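Local structure of flagellar regulatory protein C (Vibrio cholerae, 4QHS) at residues V214-Y228 / L245-H257. The protein probably hydrolyses ATP as a heptameric AAA+ activator of sigma-54-dependent transcription, regulating flagellar genes. Sequence-based numbering, arbitrary orientation.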
loop_
_atom_site.group_PDB
_atom_site.type_symbol
_atom_site.label_atom_id
_atom_site.label_comp_id
_atom_site.label_asym_id
_atom_site.label_seq_id
_atom_site.Cartn_x
_atom_site.Cartn_y
_atom_site.Cartn_z
ATOM N N VAL A 214 8.922 20.812 56.893
ATOM C CA VAL A 214 10.141 21.601 56.905
ATOM C C VAL A 214 9.967 23.124 56.723
ATOM O O VAL A 214 10.626 23.856 57.456
ATOM C CB VAL A 214 11.154 21.072 55.842
ATOM C CG1 VAL A 214 11.180 19.552 55.858
ATOM C CG2 VAL A 214 10.839 21.576 54.452
ATOM N N PRO A 215 9.046 23.597 55.832
ATOM C CA PRO A 215 9.178 24.922 55.217
ATOM C C PRO A 215 10.286 25.798 55.757
ATOM O O PRO A 215 11.449 25.555 55.417
ATOM C CB PRO A 215 7.814 25.551 55.492
ATOM C CG PRO A 215 6.863 24.384 55.443
ATOM C CD PRO A 215 7.680 23.106 55.571
ATOM N N SER A 216 9.930 26.798 56.564
ATOM C CA SER A 216 10.857 27.850 56.998
ATOM C C SER A 216 11.795 28.258 55.851
ATOM O O SER A 216 12.879 28.812 56.072
ATOM C CB SER A 216 11.657 27.398 58.227
ATOM O OG SER A 216 12.265 26.129 58.033
ATOM N N ILE A 217 11.390 27.859 54.648
ATOM C CA ILE A 217 12.173 28.047 53.458
ATOM C C ILE A 217 12.554 29.501 53.272
ATOM O O ILE A 217 11.730 30.346 53.061
ATOM C CB ILE A 217 11.412 27.508 52.272
ATOM C CG1 ILE A 217 11.784 28.235 51.017
ATOM C CG2 ILE A 217 9.964 27.721 52.459
ATOM C CD1 ILE A 217 10.600 28.706 50.317
ATOM N N ALA A 218 13.838 29.764 53.378
ATOM C CA ALA A 218 14.372 31.082 53.205
ATOM C C ALA A 218 13.503 31.892 52.283
ATOM O O ALA A 218 12.907 31.369 51.370
ATOM C CB ALA A 218 15.773 31.009 52.674
ATOM N N PRO A 219 13.454 33.185 52.537
ATOM C CA PRO A 219 12.692 34.123 51.742
ATOM C C PRO A 219 13.412 34.390 50.465
ATOM O O PRO A 219 12.818 34.803 49.509
ATOM C CB PRO A 219 12.752 35.382 52.582
ATOM C CG PRO A 219 13.061 34.929 53.910
ATOM C CD PRO A 219 13.983 33.825 53.737
ATOM N N ASN A 220 14.703 34.165 50.468
ATOM C CA ASN A 220 15.490 34.341 49.285
ATOM C C ASN A 220 15.171 33.252 48.296
ATOM O O ASN A 220 15.374 33.417 47.117
ATOM C CB ASN A 220 16.963 34.300 49.641
ATOM C CG ASN A 220 17.542 35.671 49.841
ATOM O OD1 ASN A 220 16.816 36.645 49.925
ATOM N ND2 ASN A 220 18.853 35.752 49.929
ATOM N N ALA A 221 14.673 32.138 48.807
ATOM C CA ALA A 221 14.243 31.025 47.994
ATOM C C ALA A 221 12.882 31.327 47.435
ATOM O O ALA A 221 12.589 31.024 46.312
ATOM C CB ALA A 221 14.194 29.780 48.809
ATOM N N ILE A 222 12.052 31.951 48.234
ATOM C CA ILE A 222 10.746 32.324 47.780
ATOM C C ILE A 222 10.861 33.256 46.601
ATOM O O ILE A 222 10.195 33.126 45.611
ATOM C CB ILE A 222 10.006 33.035 48.870
ATOM C CG1 ILE A 222 9.811 32.101 50.041
ATOM C CG2 ILE A 222 8.694 33.476 48.374
ATOM C CD1 ILE A 222 8.542 31.418 50.008
ATOM N N THR A 223 11.739 34.211 46.732
ATOM C CA THR A 223 11.876 35.217 45.729
ATOM C C THR A 223 12.355 34.537 44.467
ATOM O O THR A 223 11.936 34.845 43.380
ATOM C CB THR A 223 12.871 36.288 46.216
ATOM O OG1 THR A 223 12.283 37.019 47.281
ATOM C CG2 THR A 223 13.227 37.229 45.130
ATOM N N LYS A 224 13.252 33.590 44.652
ATOM C CA LYS A 224 13.804 32.825 43.560
ATOM C C LYS A 224 12.708 32.055 42.893
ATOM O O LYS A 224 12.616 32.014 41.701
ATOM C CB LYS A 224 14.818 31.864 44.102
ATOM C CG LYS A 224 15.509 31.061 43.086
ATOM C CD LYS A 224 16.946 31.045 43.416
ATOM C CE LYS A 224 17.562 29.748 43.104
ATOM N NZ LYS A 224 18.745 29.538 43.929
ATOM N N LEU A 225 11.862 31.453 43.696
ATOM C CA LEU A 225 10.675 30.773 43.169
ATOM C C LEU A 225 9.707 31.755 42.469
ATOM O O LEU A 225 9.136 31.427 41.427
ATOM C CB LEU A 225 9.930 30.026 44.290
ATOM C CG LEU A 225 10.203 28.561 44.690
ATOM C CD1 LEU A 225 10.729 27.690 43.538
ATOM C CD2 LEU A 225 11.086 28.431 45.897
ATOM N N LEU A 226 9.517 32.940 43.021
ATOM C CA LEU A 226 8.555 33.867 42.471
ATOM C C LEU A 226 8.978 34.472 41.170
ATOM O O LEU A 226 8.167 34.867 40.403
ATOM C CB LEU A 226 8.271 34.980 43.443
ATOM C CG LEU A 226 7.498 34.577 44.677
ATOM C CD1 LEU A 226 7.255 35.765 45.511
ATOM C CD2 LEU A 226 6.202 33.985 44.289
ATOM N N ASN A 227 10.263 34.553 40.928
ATOM C CA ASN A 227 10.749 35.267 39.778
ATOM C C ASN A 227 11.094 34.367 38.623
ATOM O O ASN A 227 11.849 34.741 37.764
ATOM C CB ASN A 227 11.987 36.089 40.141
ATOM C CG ASN A 227 11.647 37.469 40.698
ATOM O OD1 ASN A 227 11.452 38.419 39.957
ATOM N ND2 ASN A 227 11.597 37.574 42.003
ATOM N N TYR A 228 10.561 33.169 38.603
ATOM C CA TYR A 228 10.862 32.267 37.535
ATOM C C TYR A 228 9.598 32.149 36.756
ATOM O O TYR A 228 8.546 32.035 37.337
ATOM C CB TYR A 228 11.261 30.931 38.112
ATOM C CG TYR A 228 11.504 29.861 37.103
ATOM C CD1 TYR A 228 12.480 29.993 36.170
ATOM C CD2 TYR A 228 10.763 28.714 37.101
ATOM C CE1 TYR A 228 12.709 29.029 35.259
ATOM C CE2 TYR A 228 10.990 27.740 36.188
ATOM C CZ TYR A 228 11.965 27.901 35.268
ATOM O OH TYR A 228 12.207 26.948 34.357
ATOM N N LEU A 245 13.404 19.470 48.663
ATOM C CA LEU A 245 13.346 18.676 49.859
ATOM C C LEU A 245 14.444 17.627 49.901
ATOM O O LEU A 245 14.947 17.324 50.940
ATOM C CB LEU A 245 11.996 18.014 50.000
ATOM C CG LEU A 245 10.834 18.904 50.369
ATOM C CD1 LEU A 245 9.536 18.157 50.444
ATOM C CD2 LEU A 245 11.126 19.516 51.678
ATOM N N ILE A 246 14.821 17.082 48.762
ATOM C CA ILE A 246 15.876 16.093 48.731
ATOM C C ILE A 246 17.245 16.691 49.028
ATOM O O ILE A 246 18.024 16.117 49.741
ATOM C CB ILE A 246 15.900 15.325 47.402
ATOM C CG1 ILE A 246 14.671 14.443 47.283
ATOM C CG2 ILE A 246 17.091 14.465 47.320
ATOM C CD1 ILE A 246 14.364 14.034 45.915
ATOM N N LEU A 247 17.536 17.853 48.500
ATOM C CA LEU A 247 18.815 18.460 48.771
ATOM C C LEU A 247 18.949 18.853 50.232
ATOM O O LEU A 247 20.030 19.056 50.711
ATOM C CB LEU A 247 19.060 19.618 47.833
ATOM C CG LEU A 247 19.161 19.162 46.395
ATOM C CD1 LEU A 247 19.208 20.313 45.502
ATOM C CD2 LEU A 247 20.387 18.379 46.221
ATOM N N SER A 248 17.824 18.932 50.922
ATOM C CA SER A 248 17.755 18.924 52.377
ATOM C C SER A 248 16.617 19.755 52.940
ATOM O O SER A 248 16.073 20.605 52.270
ATOM C CB SER A 248 19.071 19.332 53.017
ATOM O OG SER A 248 18.878 19.561 54.393
ATOM N N GLU A 249 16.280 19.478 54.193
ATOM C CA GLU A 249 15.121 20.086 54.860
ATOM C C GLU A 249 15.294 21.540 55.341
ATOM O O GLU A 249 16.267 21.876 55.982
ATOM C CB GLU A 249 14.648 19.191 55.994
ATOM C CG GLU A 249 13.975 17.933 55.536
ATOM C CD GLU A 249 14.844 17.045 54.674
ATOM O OE1 GLU A 249 14.260 16.214 53.982
ATOM O OE2 GLU A 249 16.082 17.146 54.682
ATOM N N ASN A 250 14.338 22.397 55.012
ATOM C CA ASN A 250 14.461 23.831 55.257
ATOM C C ASN A 250 15.046 24.537 54.060
ATOM O O ASN A 250 16.194 24.866 54.054
ATOM C CB ASN A 250 15.345 24.103 56.455
ATOM C CG ASN A 250 15.416 25.568 56.791
ATOM O OD1 ASN A 250 14.419 26.184 57.123
ATOM N ND2 ASN A 250 16.593 26.134 56.689
ATOM N N GLY A 251 14.239 24.757 53.043
ATOM C CA GLY A 251 14.733 25.138 51.746
ATOM C C GLY A 251 15.607 26.363 51.709
ATOM O O GLY A 251 15.222 27.393 52.199
ATOM N N HIS A 252 16.767 26.262 51.078
ATOM C CA HIS A 252 17.652 27.421 51.011
ATOM C C HIS A 252 17.950 27.857 49.570
ATOM O O HIS A 252 17.509 28.920 49.116
ATOM C CB HIS A 252 18.954 27.101 51.730
ATOM C CG HIS A 252 19.530 28.261 52.470
ATOM N ND1 HIS A 252 20.574 29.012 51.975
ATOM C CD2 HIS A 252 19.206 28.804 53.667
ATOM C CE1 HIS A 252 20.872 29.967 52.840
ATOM N NE2 HIS A 252 20.058 29.861 53.875
ATOM N N ILE A 253 18.740 27.038 48.879
ATOM C CA ILE A 253 19.001 27.197 47.455
ATOM C C ILE A 253 18.559 25.896 46.780
ATOM O O ILE A 253 18.803 24.795 47.283
ATOM C CB ILE A 253 20.501 27.517 47.143
ATOM C CG1 ILE A 253 21.408 26.269 47.210
ATOM C CG2 ILE A 253 21.015 28.570 48.088
ATOM C CD1 ILE A 253 21.514 25.396 45.870
ATOM N N GLN A 254 17.899 26.034 45.638
ATOM C CA GLN A 254 17.361 24.896 44.936
ATOM C C GLN A 254 17.338 25.177 43.415
ATOM O O GLN A 254 17.429 26.327 42.988
ATOM C CB GLN A 254 15.983 24.571 45.473
ATOM C CG GLN A 254 14.868 25.216 44.687
ATOM C CD GLN A 254 14.859 26.709 44.809
ATOM O OE1 GLN A 254 14.969 27.425 43.810
ATOM N NE2 GLN A 254 14.698 27.198 46.034
ATOM N N SER A 255 17.218 24.123 42.607
ATOM C CA SER A 255 17.743 24.163 41.251
ATOM C C SER A 255 16.725 24.359 40.137
ATOM O O SER A 255 15.607 23.840 40.187
ATOM C CB SER A 255 18.523 22.872 40.980
ATOM O OG SER A 255 19.538 22.678 41.949
ATOM N N GLU A 256 17.135 25.112 39.118
ATOM C CA GLU A 256 16.418 25.113 37.846
ATOM C C GLU A 256 17.201 25.543 36.582
ATOM O O GLU A 256 16.706 26.388 35.844
ATOM C CB GLU A 256 15.187 26.002 37.985
ATOM C CG GLU A 256 15.430 27.239 38.784
ATOM C CD GLU A 256 14.174 27.747 39.443
ATOM O OE1 GLU A 256 13.924 28.965 39.342
ATOM O OE2 GLU A 256 13.449 26.932 40.066
ATOM N N HIS A 257 18.370 24.967 36.276
ATOM C CA HIS A 257 19.079 23.938 37.046
ATOM C C HIS A 257 20.578 24.265 36.975
ATOM O O HIS A 257 21.135 24.347 35.881
ATOM C CB HIS A 257 18.787 22.533 36.493
ATOM C CG HIS A 257 19.326 21.415 37.336
ATOM N ND1 HIS A 257 20.646 21.018 37.295
ATOM C CD2 HIS A 257 18.716 20.594 38.224
ATOM C CE1 HIS A 257 20.829 20.011 38.131
ATOM N NE2 HIS A 257 19.672 19.734 38.707
#
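Leu245, in the last turn of its helix, meets Val214 methyl to methyl: its CD2 lies 3.5 Å from Val214 CG2, a tight apolar touch. The other branch of Val214, CG1, rests against the aliphatic part of Glu249, whose chain bends at chi2 and carries the carboxylate away from the valine. At Asn250 the backbone takes over, its CA-H pointing almost straight at Pro215 O (3.5 Å between CA and O, 165° at the hydrogen). Gly251 comes closest to the opposite backbone. Its carbonyl O accepts a weak, bent hydrogen bond from Ala218 N (3.0 Å, 128°) and also faces the CA-H of Ile217. These contacts bring the chain that follows helix 233-247 alongside Ala218, the N-cap residue of helix 219-226. Ala221 CB packs against His252 O at 3.4 Å, in van der Waals contact. Gln254 bends at chi2 and turns its amide in between three helix side chains: NE2 lies by Ala221 CB and Leu225 CD2, while OE1, buried with no polar partner in the model, lies against the CG and CE methylenes of Lys224. Lys224 runs past it in the opposite direction and brings CE to 3.4 Å from Gln254 O. Glu256 ends the contact: its OE1 lies over one face of the Tyr228 ring at the CG end, 3.4 Å from CG, with carboxylate and ring planes 39° apart, and its OE2 is buried with no polar partner in the model; the Tyr228 hydroxyl is hydrogen-bonded to Glu236 OE2. Both segments belong to the AAA+ lid, where the loop after helix 233-247 folds back along helix 219-226. Val240 of helix 233-247 touches Leu225, Gln254 and Glu256, and helix 195-208 packs against Pro215, Ile222 and Leu245, while Leu247 O is hydrogen-bonded to Lys33 NZ of a neighbouring subunit.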